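Local atomic coordinates of RNA-binding protein RMD9, mitochondrial (Saccharomyces cerevisiae S288C, PDB entry 7A9X), a protein that binds a dodecamer motif in the 3'-untranslated regions of yeast mitochondrial mRNAs and takes part in their processing or stability. Residues A[328-331]-A[332-336]. Residues are numbered along the deposited sequence; the frame is centred on the assembly and turned at random.
Sequences QNIW and KAQND
Trp-331, in the last turn of helix 320-334, packs against Asn-335, the first residue beyond it to leave helical geometry. This is the first helix of a pentatricopeptide (PPR) repeat inferred to span residues 320-351. CB of the tryptophan sits 3.2 Å from the backbone N of Lys-332. CG is anti to its own N (chi1 -176°), which sends the indole along the helix toward the turn. CE3 and CZ3 reach the backbone of Asn-335, with CZ3 3.6 Å from its C. At the far rim CH2 is 3.7 Å from Asn-335 OD1, which lies over one ring face. The ring and the amide point the same way, their planes 30° apart. NE1, on the pyrrole side, is hydrogen-bonded to Glu-373, tying this helix to helix 357-374, which lies largely in the next inferred repeat. With an alanine here, Glu-373 would probably lose this N-H partner and a gap would open beside Asn-335.

Asn-335 has a positive phi of 57°. Its N still bonds to Trp-331 O at 3.2 Å, but from above the carbonyl plane. The bond before it, Gln-334 N to Ile-330 O, is shorter at 2.8 Å. Asp-336 sits at the N-cap of helix 337-351, where its OD1 takes a weak hydrogen bond from His-339 N, so one short turn joins the two helices of the hairpin. On the exposed side the extended Lys-332 chain runs back over Gln-328, with CG 3.1 Å from Gln-328 O. Toward helix 337-351, Gln-334 OE1 is hydrogen-bonded to His-339 ND1 and also touches Ile-330 CG2 at 3.6 Å.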
loop_
_atom_site.group_PDB
_atom_site.type_symbol
_atom_site.label_atom_id
_atom_site.label_comp_id
_atom_site.label_asym_id
_atom_site.label_seq_id
_atom_site.Cartn_x
_atom_site.Cartn_y
_atom_site.Cartn_z
ATOM N N GLN A 328 -9.590 -10.585 6.665
ATOM C CA GLN A 328 -10.710 -10.396 5.751
ATOM C C GLN A 328 -11.352 -11.727 5.380
ATOM O O GLN A 328 -12.578 -11.809 5.234
ATOM C CB GLN A 328 -10.244 -9.644 4.504
ATOM C CG GLN A 328 -9.927 -8.178 4.769
ATOM C CD GLN A 328 -9.253 -7.495 3.595
ATOM O OE1 GLN A 328 -8.792 -8.149 2.659
ATOM N NE2 GLN A 328 -9.192 -6.169 3.639
ATOM N N ASN A 329 -10.543 -12.781 5.232
ATOM C CA ASN A 329 -11.090 -14.095 4.909
ATOM C C ASN A 329 -11.922 -14.648 6.060
ATOM O O ASN A 329 -12.950 -15.297 5.832
ATOM C CB ASN A 329 -9.962 -15.060 4.551
ATOM C CG ASN A 329 -9.324 -14.736 3.220
ATOM O OD1 ASN A 329 -9.943 -14.105 2.362
ATOM N ND2 ASN A 329 -8.083 -15.171 3.036
ATOM N N ILE A 330 -11.488 -14.413 7.299
ATOM C CA ILE A 330 -12.272 -14.835 8.457
ATOM C C ILE A 330 -13.613 -14.114 8.481
ATOM O O ILE A 330 -14.660 -14.722 8.737
ATOM C CB ILE A 330 -11.480 -14.591 9.756
ATOM C CG1 ILE A 330 -10.227 -15.467 9.800
ATOM C CG2 ILE A 330 -12.358 -14.841 10.975
ATOM C CD1 ILE A 330 -9.342 -15.182 10.995
ATOM N N TRP A 331 -13.603 -12.808 8.208
ATOM C CA TRP A 331 -14.838 -12.032 8.244
ATOM C C TRP A 331 -15.778 -12.432 7.113
ATOM O O TRP A 331 -16.993 -12.546 7.319
ATOM C CB TRP A 331 -14.512 -10.540 8.182
ATOM C CG TRP A 331 -15.703 -9.635 8.311
ATOM C CD1 TRP A 331 -16.134 -8.712 7.402
ATOM C CD2 TRP A 331 -16.616 -9.570 9.412
ATOM N NE1 TRP A 331 -17.256 -8.072 7.872
ATOM C CE2 TRP A 331 -17.573 -8.581 9.105
ATOM C CE3 TRP A 331 -16.713 -10.246 10.633
ATOM C CZ2 TRP A 331 -18.614 -8.256 9.970
ATOM C CZ3 TRP A 331 -17.749 -9.922 11.491
ATOM C CH2 TRP A 331 -18.685 -8.936 11.156
ATOM N N LYS A 332 -15.238 -12.659 5.914
ATOM C CA LYS A 332 -16.087 -13.050 4.793
ATOM C C LYS A 332 -16.671 -14.445 4.981
ATOM O O LYS A 332 -17.818 -14.692 4.590
ATOM C CB LYS A 332 -15.300 -12.979 3.484
ATOM C CG LYS A 332 -14.868 -11.573 3.105
ATOM C CD LYS A 332 -13.831 -11.590 1.996
ATOM C CE LYS A 332 -13.239 -10.206 1.782
ATOM N NZ LYS A 332 -12.106 -10.223 0.817
ATOM N N ALA A 333 -15.917 -15.359 5.587
ATOM C CA ALA A 333 -16.344 -16.749 5.662
ATOM C C ALA A 333 -17.123 -17.081 6.927
ATOM O O ALA A 333 -18.026 -17.926 6.882
ATOM C CB ALA A 333 -15.132 -17.676 5.559
ATOM N N GLN A 334 -16.803 -16.440 8.050
ATOM C CA GLN A 334 -17.367 -16.817 9.336
ATOM C C GLN A 334 -18.276 -15.769 9.960
ATOM O O GLN A 334 -19.111 -16.134 10.794
ATOM C CB GLN A 334 -16.248 -17.145 10.336
ATOM C CG GLN A 334 -15.392 -18.333 9.936
ATOM C CD GLN A 334 -14.333 -18.648 10.968
ATOM O OE1 GLN A 334 -14.104 -17.867 11.890
ATOM N NE2 GLN A 334 -13.682 -19.796 10.823
ATOM N N ASN A 335 -18.136 -14.492 9.593
ATOM C CA ASN A 335 -18.923 -13.408 10.187
ATOM C C ASN A 335 -18.753 -13.370 11.705
ATOM O O ASN A 335 -19.642 -12.929 12.437
ATOM C CB ASN A 335 -20.402 -13.531 9.799
ATOM C CG ASN A 335 -21.190 -12.270 10.081
ATOM O OD1 ASN A 335 -20.964 -11.231 9.462
ATOM N ND2 ASN A 335 -22.134 -12.358 11.013
ATOM N N ASP A 336 -17.605 -13.833 12.187
ATOM C CA ASP A 336 -17.320 -13.962 13.613
ATOM C C ASP A 336 -16.358 -12.842 13.999
ATOM O O ASP A 336 -15.152 -12.937 13.755
ATOM C CB ASP A 336 -16.740 -15.342 13.917
ATOM C CG ASP A 336 -16.441 -15.548 15.391
ATOM O OD1 ASP A 336 -16.747 -14.649 16.203
ATOM O OD2 ASP A 336 -15.897 -16.618 15.737
#